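Type 3 secretion system chaperone YscE (Yersinia pestis, PDB 2P58) acts with YscG as a cytoplasmic chaperone that keeps the type III secretion needle protein YscF from polymerizing too early. Local coordinates at residues Q19-L24 / S52-I57. Sequence-based numbering, arbitrary orientation.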
loop_
_atom_site.group_PDB
_atom_site.type_symbol
_atom_site.label_atom_id
_atom_site.label_comp_id
_atom_site.label_asym_id
_atom_site.label_seq_id
_atom_site.Cartn_x
_atom_site.Cartn_y
_atom_site.Cartn_z
ATOM N N GLN A 19 0.817 -18.113 -9.792
ATOM C CA GLN A 19 0.378 -18.281 -8.407
ATOM C C GLN A 19 -1.042 -17.749 -8.236
ATOM O O GLN A 19 -1.886 -18.390 -7.608
ATOM C CB GLN A 19 1.336 -17.562 -7.421
ATOM C CG GLN A 19 0.919 -17.661 -5.966
ATOM C CD GLN A 19 1.927 -17.030 -5.009
ATOM O OE1 GLN A 19 2.923 -16.467 -5.436
ATOM N NE2 GLN A 19 1.661 -17.126 -3.710
ATOM N N LEU A 20 -1.316 -16.575 -8.796
ATOM C CA LEU A 20 -2.650 -15.997 -8.657
ATOM C C LEU A 20 -3.684 -16.812 -9.427
ATOM O O LEU A 20 -4.791 -17.043 -8.951
ATOM C CB LEU A 20 -2.659 -14.564 -9.184
ATOM C CG LEU A 20 -1.699 -13.579 -8.502
ATOM C CD1 LEU A 20 -1.573 -12.349 -9.388
ATOM C CD2 LEU A 20 -2.230 -13.226 -7.092
ATOM N N GLU A 21 -3.326 -17.243 -10.630
ATOM C CA GLU A 21 -4.263 -18.011 -11.448
ATOM C C GLU A 21 -4.580 -19.354 -10.823
ATOM O O GLU A 21 -5.721 -19.801 -10.882
ATOM C CB GLU A 21 -3.716 -18.190 -12.868
ATOM C CG GLU A 21 -3.783 -16.898 -13.664
ATOM C CD GLU A 21 -5.174 -16.617 -14.223
ATOM O OE1 GLU A 21 -6.160 -17.240 -13.755
ATOM O OE2 GLU A 21 -5.287 -15.761 -15.131
HETATM N N MSE A 22 -3.588 -19.999 -10.224
HETATM C CA MSE A 22 -3.840 -21.275 -9.577
HETATM C C MSE A 22 -4.738 -21.056 -8.356
HETATM O O MSE A 22 -5.645 -21.855 -8.076
HETATM C CB MSE A 22 -2.525 -21.953 -9.156
HETATM C CG MSE A 22 -1.702 -22.386 -10.363
HETATM SE SE MSE A 22 -0.174 -23.345 -10.024
HETATM C CE MSE A 22 0.683 -22.293 -8.960
ATOM N N ALA A 23 -4.479 -19.983 -7.613
ATOM C CA ALA A 23 -5.297 -19.725 -6.441
ATOM C C ALA A 23 -6.750 -19.449 -6.857
ATOM O O ALA A 23 -7.669 -19.869 -6.150
ATOM C CB ALA A 23 -4.748 -18.553 -5.662
ATOM N N LEU A 24 -6.943 -18.746 -7.974
ATOM C CA LEU A 24 -8.294 -18.429 -8.431
ATOM C C LEU A 24 -9.014 -19.692 -8.883
ATOM O O LEU A 24 -10.170 -19.912 -8.552
ATOM C CB LEU A 24 -8.275 -17.394 -9.560
ATOM C CG LEU A 24 -9.629 -16.949 -10.131
ATOM C CD1 LEU A 24 -10.546 -16.407 -8.984
ATOM C CD2 LEU A 24 -9.417 -15.826 -11.176
ATOM N N SER A 52 -8.764 -9.015 -9.473
ATOM C CA SER A 52 -8.224 -7.649 -9.516
ATOM C C SER A 52 -6.710 -7.628 -9.611
ATOM O O SER A 52 -6.127 -6.795 -10.295
ATOM C CB SER A 52 -8.673 -6.897 -8.259
ATOM O OG SER A 52 -10.084 -6.678 -8.309
ATOM N N ALA A 53 -6.069 -8.498 -8.848
ATOM C CA ALA A 53 -4.626 -8.577 -8.867
ATOM C C ALA A 53 -4.127 -9.052 -10.233
ATOM O O ALA A 53 -3.176 -8.516 -10.789
ATOM C CB ALA A 53 -4.143 -9.543 -7.753
ATOM N N ILE A 54 -4.784 -10.066 -10.781
ATOM C CA ILE A 54 -4.379 -10.581 -12.094
ATOM C C ILE A 54 -4.501 -9.461 -13.129
ATOM O O ILE A 54 -3.606 -9.269 -13.957
ATOM C CB ILE A 54 -5.277 -11.806 -12.481
ATOM C CG1 ILE A 54 -4.943 -12.981 -11.566
ATOM C CG2 ILE A 54 -5.109 -12.153 -13.946
ATOM C CD1 ILE A 54 -6.044 -14.057 -11.497
ATOM N N ALA A 55 -5.586 -8.694 -13.042
ATOM C CA ALA A 55 -5.827 -7.577 -13.947
ATOM C C ALA A 55 -4.705 -6.547 -13.851
ATOM O O ALA A 55 -4.129 -6.168 -14.864
ATOM C CB ALA A 55 -7.158 -6.925 -13.633
ATOM N N ILE A 56 -4.383 -6.108 -12.629
ATOM C CA ILE A 56 -3.313 -5.112 -12.472
ATOM C C ILE A 56 -2.013 -5.619 -13.066
ATOM O O ILE A 56 -1.313 -4.883 -13.785
ATOM C CB ILE A 56 -3.073 -4.772 -10.984
ATOM C CG1 ILE A 56 -4.239 -3.949 -10.474
ATOM C CG2 ILE A 56 -1.746 -3.949 -10.813
ATOM C CD1 ILE A 56 -4.287 -3.877 -8.950
ATOM N N ILE A 57 -1.684 -6.876 -12.800
ATOM C CA ILE A 57 -0.427 -7.413 -13.345
ATOM C C ILE A 57 -0.488 -7.412 -14.870
ATOM O O ILE A 57 0.495 -7.073 -15.528
ATOM C CB ILE A 57 -0.149 -8.837 -12.824
ATOM C CG1 ILE A 57 0.212 -8.784 -11.329
ATOM C CG2 ILE A 57 1.002 -9.482 -13.635
ATOM C CD1 ILE A 57 1.476 -7.954 -11.012
#
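Leu-20 packs on Ile-54 inside an antiparallel helical hairpin. Helix 10-30 and helix 37-60 form its two arms. The segment axes come within 10.0 Å and their directions differ by 154°. The contact joins the arms through side chains, mostly apolar.

Leu-20 points toward helix 37-60. It and Ile-54 run alongside each other in opposite directions, with Leu-20 CB 3.7 Å from Ile-54 CG1. The end of Leu-20 goes further, and its CD1 lies 4.1 Å from Ala-53 CB. The same methyl comes near Ile-57 CG1 at the looser distance of 4.4 Å. Leu-20 and Ala-53 also pack on apolar side chains of a different protein chain in the assembly, so this part of the hairpin helps form that interface.

Glu-21 starts to one side of the contact. Its chain bends at chi2 (-80°), which brings the carboxylate back to Ile-54. The two side chains cross at about a right angle. The touch is van der Waals, with OE2 of Glu-21 3.8 Å from CG2 of Ile-54.

Leu-24, one turn after Leu-20, approaches Ile-54 at a slant and also touches Ser-47 and Glu-51. Ile-54 has CG1 anti to its carbonyl carbon (chi1 -69°), and its extended chi2 carries CD1 out to touch both Glu-21 and Leu-24. There Ile-54 CD1 meets Leu-24 CD2 at 3.8 Å.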